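Local coordinates for protein amine oxidase (Emericella nidulans, PDB 3PGB) that probably oxidises primary amines to aldehydes, as a copper amine oxidase that carries a topaquinone made from one of its own tyrosines, at residues Y405-K417 / T430-S444. Sequence-based numbering, arbitrary orientation.
Sequences YYGFGPYAFELLK and TSFYKDEETHTHVDS
One face of the F432 ring is covered by P410. P410 CA stands 3.5 Å from the ring centroid, almost on the ring normal, a CH-pi contact. P410 CB touches F432 CE1 on the same face. F432 points toward the loop, and its CG sits between the backbone N and the carbonyl carbon (chi1 74°), which sets the ring face against P410 CA. Over one face of the H441 ring lie A412 C and F413 CA, the latter offset toward the rim. The F413 ring turns its edge to the face of H441 in an offset edge-to-face pair, with planes at 81°. G409 O lies at the edge of the imidazole, in its plane, and P410 O lies near that plane. H441 NE2 donates to P410 O at 2.8 Å. This bond is bent, and the donor stands above the carbonyl plane, off the lone pairs. It ties the imidazole to the loop and limits its rotation.

Further along, L415 N donates to D443 O at 3.0 Å in a nearly straight bond. K417 NZ reaches D443 OD1 at 2.7 Å, a salt bridge on the anti side of the carboxylate, tilted out of its plane. E414 runs beside D443, its OE2 4.0 Å from D443 OD1. K417 NZ also makes a long ion pair with E414 OE2 (3.7 Å); this network probably eases the like-charge approach. E414 OE1 is held by the backbone N of G775. S444 OG takes a bond from T430 OG1 and gives one to H441 O, bridging the corner at V442 and D443. T430 N reaches H441 O from the opposite face.

The contact is largely buried in the enzyme domain. It lays the loop between strands 400-402 and 426-434 over the antiparallel hairpin of strands 426-434 and 437-451. Strand 776-781 pairs with 437-451, and F413 also packs on S460 of the second subunit.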
# COMPACT_ATOMS: atom_id res chain seq x y z
N TYR A 405 -19.05 17.19 12.36
CA TYR A 405 -19.54 18.34 13.12
C TYR A 405 -19.11 19.64 12.43
O TYR A 405 -19.92 20.55 12.25
CB TYR A 405 -19.00 18.31 14.55
CG TYR A 405 -19.32 19.54 15.38
CD1 TYR A 405 -20.56 19.67 16.00
CD2 TYR A 405 -18.40 20.56 15.53
CE1 TYR A 405 -20.87 20.80 16.76
CE2 TYR A 405 -18.70 21.70 16.29
CZ TYR A 405 -19.94 21.81 16.90
OH TYR A 405 -20.25 22.92 17.65
N TYR A 406 -17.84 19.71 12.04
CA TYR A 406 -17.32 20.86 11.32
C TYR A 406 -17.73 20.77 9.86
O TYR A 406 -18.02 21.79 9.22
CB TYR A 406 -15.80 20.94 11.47
CG TYR A 406 -15.36 21.06 12.92
CD1 TYR A 406 -14.94 19.95 13.63
CD2 TYR A 406 -15.41 22.29 13.58
CE1 TYR A 406 -14.56 20.05 14.96
CE2 TYR A 406 -15.02 22.41 14.91
CZ TYR A 406 -14.60 21.28 15.60
OH TYR A 406 -14.22 21.39 16.93
N GLY A 407 -17.76 19.53 9.36
CA GLY A 407 -18.16 19.24 7.98
C GLY A 407 -16.97 19.14 7.04
O GLY A 407 -16.08 19.97 7.09
N PHE A 408 -16.96 18.12 6.18
CA PHE A 408 -15.96 18.01 5.11
C PHE A 408 -16.28 18.93 3.92
O PHE A 408 -15.37 19.49 3.30
CB PHE A 408 -15.85 16.56 4.63
CG PHE A 408 -15.08 15.68 5.56
CD1 PHE A 408 -13.72 15.45 5.36
CD2 PHE A 408 -15.69 15.09 6.65
CE1 PHE A 408 -13.00 14.65 6.22
CE2 PHE A 408 -14.96 14.28 7.52
CZ PHE A 408 -13.61 14.07 7.29
N GLY A 409 -17.56 19.08 3.61
CA GLY A 409 -18.01 19.89 2.47
C GLY A 409 -17.64 21.37 2.49
O GLY A 409 -17.34 21.94 1.44
N PRO A 410 -17.69 22.02 3.66
CA PRO A 410 -17.32 23.44 3.73
C PRO A 410 -15.83 23.72 3.49
O PRO A 410 -15.47 24.83 3.08
CB PRO A 410 -17.69 23.84 5.17
CG PRO A 410 -18.68 22.85 5.59
CD PRO A 410 -18.30 21.57 4.92
N TYR A 411 -14.99 22.74 3.77
CA TYR A 411 -13.55 22.91 3.66
C TYR A 411 -12.96 22.07 2.52
O TYR A 411 -11.78 21.75 2.54
CB TYR A 411 -12.88 22.57 4.99
CG TYR A 411 -13.54 23.28 6.15
CD1 TYR A 411 -13.31 24.63 6.38
CD2 TYR A 411 -14.40 22.60 7.00
CE1 TYR A 411 -13.93 25.29 7.43
CE2 TYR A 411 -15.02 23.25 8.06
CZ TYR A 411 -14.77 24.60 8.27
OH TYR A 411 -15.37 25.25 9.31
N ALA A 412 -13.79 21.74 1.54
CA ALA A 412 -13.31 21.10 0.32
C ALA A 412 -12.87 22.18 -0.68
O ALA A 412 -13.48 22.35 -1.73
CB ALA A 412 -14.41 20.22 -0.28
N PHE A 413 -11.80 22.89 -0.34
CA PHE A 413 -11.36 24.06 -1.08
C PHE A 413 -10.87 23.73 -2.49
O PHE A 413 -10.65 22.57 -2.83
CB PHE A 413 -10.23 24.77 -0.34
CG PHE A 413 -10.62 25.31 1.01
CD1 PHE A 413 -11.70 26.17 1.15
CD2 PHE A 413 -9.89 24.97 2.15
CE1 PHE A 413 -12.06 26.67 2.39
CE2 PHE A 413 -10.24 25.47 3.40
CZ PHE A 413 -11.32 26.32 3.52
N GLU A 414 -10.69 24.77 -3.31
CA GLU A 414 -10.18 24.60 -4.67
C GLU A 414 -8.78 23.96 -4.61
O GLU A 414 -7.98 24.30 -3.75
CB GLU A 414 -10.13 25.96 -5.38
CG GLU A 414 -9.52 25.94 -6.80
CD GLU A 414 -9.70 27.27 -7.53
OE1 GLU A 414 -10.00 28.29 -6.88
OE2 GLU A 414 -9.52 27.29 -8.77
N LEU A 415 -8.53 23.04 -5.53
CA LEU A 415 -7.25 22.33 -5.60
C LEU A 415 -6.21 23.14 -6.36
O LEU A 415 -6.57 23.93 -7.25
CB LEU A 415 -7.45 20.97 -6.28
CG LEU A 415 -8.48 20.05 -5.63
CD1 LEU A 415 -8.62 18.76 -6.41
CD2 LEU A 415 -8.10 19.76 -4.19
N LEU A 416 -4.94 22.98 -6.02
CA LEU A 416 -3.87 23.58 -6.81
C LEU A 416 -3.62 22.67 -8.01
O LEU A 416 -3.19 21.52 -7.85
CB LEU A 416 -2.59 23.75 -6.00
CG LEU A 416 -2.64 24.73 -4.82
CD1 LEU A 416 -1.24 24.99 -4.30
CD2 LEU A 416 -3.30 26.06 -5.21
N LYS A 417 -3.91 23.18 -9.20
CA LYS A 417 -3.79 22.40 -10.42
C LYS A 417 -2.34 22.07 -10.71
O LYS A 417 -1.47 22.91 -10.52
CB LYS A 417 -4.41 23.15 -11.60
CG LYS A 417 -5.91 23.29 -11.48
CD LYS A 417 -6.48 24.35 -12.39
CE LYS A 417 -7.99 24.37 -12.31
NZ LYS A 417 -8.51 25.72 -12.01
N THR A 430 -17.89 21.98 -6.36
CA THR A 430 -18.76 21.55 -5.29
C THR A 430 -19.21 22.80 -4.55
O THR A 430 -18.50 23.81 -4.54
CB THR A 430 -18.07 20.59 -4.29
OG1 THR A 430 -16.87 21.19 -3.78
CG2 THR A 430 -17.74 19.26 -4.95
N SER A 431 -20.40 22.75 -3.96
CA SER A 431 -20.89 23.87 -3.16
C SER A 431 -21.45 23.39 -1.83
O SER A 431 -21.68 22.19 -1.64
CB SER A 431 -21.96 24.65 -3.92
OG SER A 431 -23.01 23.80 -4.32
N PHE A 432 -21.64 24.33 -0.92
CA PHE A 432 -22.33 24.05 0.33
C PHE A 432 -23.11 25.26 0.83
O PHE A 432 -22.79 26.41 0.49
CB PHE A 432 -21.34 23.57 1.40
CG PHE A 432 -20.47 24.67 1.95
CD1 PHE A 432 -20.72 25.19 3.21
CD2 PHE A 432 -19.41 25.17 1.22
CE1 PHE A 432 -19.92 26.19 3.72
CE2 PHE A 432 -18.60 26.16 1.73
CZ PHE A 432 -18.86 26.68 2.98
N TYR A 433 -24.13 25.00 1.62
CA TYR A 433 -24.97 26.05 2.17
C TYR A 433 -24.46 26.42 3.54
O TYR A 433 -24.20 25.54 4.36
CB TYR A 433 -26.43 25.58 2.27
CG TYR A 433 -27.33 26.55 3.01
CD1 TYR A 433 -28.09 27.48 2.31
CD2 TYR A 433 -27.42 26.54 4.40
CE1 TYR A 433 -28.92 28.37 2.98
CE2 TYR A 433 -28.24 27.43 5.07
CZ TYR A 433 -28.99 28.35 4.36
OH TYR A 433 -29.80 29.23 5.02
N LYS A 434 -24.29 27.71 3.79
CA LYS A 434 -24.16 28.22 5.15
C LYS A 434 -24.53 29.71 5.21
O LYS A 434 -24.26 30.46 4.28
CB LYS A 434 -22.76 27.97 5.73
CG LYS A 434 -21.71 29.07 5.51
CD LYS A 434 -20.49 28.82 6.42
CE LYS A 434 -19.33 29.78 6.14
NZ LYS A 434 -19.08 30.73 7.27
N ASP A 435 -25.15 30.11 6.31
CA ASP A 435 -25.45 31.52 6.57
C ASP A 435 -26.28 32.15 5.45
O ASP A 435 -25.95 33.23 4.97
CB ASP A 435 -24.15 32.30 6.81
CG ASP A 435 -23.26 31.65 7.87
OD1 ASP A 435 -23.80 31.06 8.83
OD2 ASP A 435 -22.02 31.72 7.74
N GLU A 436 -27.35 31.47 5.06
CA GLU A 436 -28.22 31.91 3.96
C GLU A 436 -27.44 32.23 2.69
O GLU A 436 -27.80 33.16 1.94
CB GLU A 436 -29.08 33.11 4.39
CG GLU A 436 -29.95 32.86 5.62
CD GLU A 436 -29.28 33.28 6.91
OE1 GLU A 436 -28.82 34.44 6.98
OE2 GLU A 436 -29.21 32.46 7.85
N GLU A 437 -26.38 31.47 2.44
CA GLU A 437 -25.49 31.68 1.31
C GLU A 437 -25.13 30.34 0.68
O GLU A 437 -25.04 29.34 1.38
CB GLU A 437 -24.20 32.37 1.76
CG GLU A 437 -24.36 33.76 2.38
CD GLU A 437 -23.11 34.22 3.13
OE1 GLU A 437 -22.34 33.37 3.62
OE2 GLU A 437 -22.89 35.45 3.23
N THR A 438 -24.94 30.33 -0.64
CA THR A 438 -24.34 29.18 -1.30
C THR A 438 -22.91 29.52 -1.61
O THR A 438 -22.62 30.48 -2.32
CB THR A 438 -25.07 28.80 -2.57
OG1 THR A 438 -26.42 28.46 -2.24
CG2 THR A 438 -24.41 27.59 -3.25
N HIS A 439 -22.01 28.75 -1.02
CA HIS A 439 -20.59 28.89 -1.24
C HIS A 439 -20.21 27.84 -2.26
O HIS A 439 -20.52 26.66 -2.07
CB HIS A 439 -19.84 28.66 0.08
CG HIS A 439 -20.08 29.71 1.12
ND1 HIS A 439 -19.07 30.48 1.64
CD2 HIS A 439 -21.22 30.13 1.71
CE1 HIS A 439 -19.58 31.33 2.52
NE2 HIS A 439 -20.88 31.14 2.58
N THR A 440 -19.59 28.26 -3.35
CA THR A 440 -19.09 27.34 -4.37
C THR A 440 -17.57 27.29 -4.29
O THR A 440 -16.90 28.33 -4.34
CB THR A 440 -19.54 27.76 -5.79
OG1 THR A 440 -20.95 27.57 -5.92
CG2 THR A 440 -18.82 26.93 -6.86
N HIS A 441 -17.03 26.08 -4.14
CA HIS A 441 -15.60 25.83 -4.22
C HIS A 441 -15.29 25.45 -5.66
O HIS A 441 -15.60 24.33 -6.09
CB HIS A 441 -15.18 24.69 -3.29
CG HIS A 441 -15.30 25.02 -1.84
ND1 HIS A 441 -14.81 26.20 -1.30
CD2 HIS A 441 -15.84 24.33 -0.80
CE1 HIS A 441 -15.05 26.22 -0.00
NE2 HIS A 441 -15.66 25.10 0.33
N VAL A 442 -14.69 26.38 -6.39
CA VAL A 442 -14.41 26.16 -7.81
C VAL A 442 -13.31 25.13 -7.95
O VAL A 442 -12.31 25.20 -7.25
CB VAL A 442 -13.97 27.47 -8.50
CG1 VAL A 442 -13.53 27.20 -9.94
CG2 VAL A 442 -15.09 28.49 -8.46
N ASP A 443 -13.51 24.16 -8.84
CA ASP A 443 -12.48 23.17 -9.14
C ASP A 443 -11.94 22.55 -7.86
O ASP A 443 -10.74 22.62 -7.56
CB ASP A 443 -11.36 23.80 -9.96
CG ASP A 443 -11.85 24.37 -11.28
OD1 ASP A 443 -11.17 25.27 -11.82
OD2 ASP A 443 -12.90 23.93 -11.79
N SER A 444 -12.85 21.94 -7.10
CA SER A 444 -12.51 21.26 -5.85
C SER A 444 -12.54 19.74 -5.99
O SER A 444 -11.93 19.04 -5.19
CB SER A 444 -13.45 21.72 -4.73
OG SER A 444 -14.76 21.91 -5.22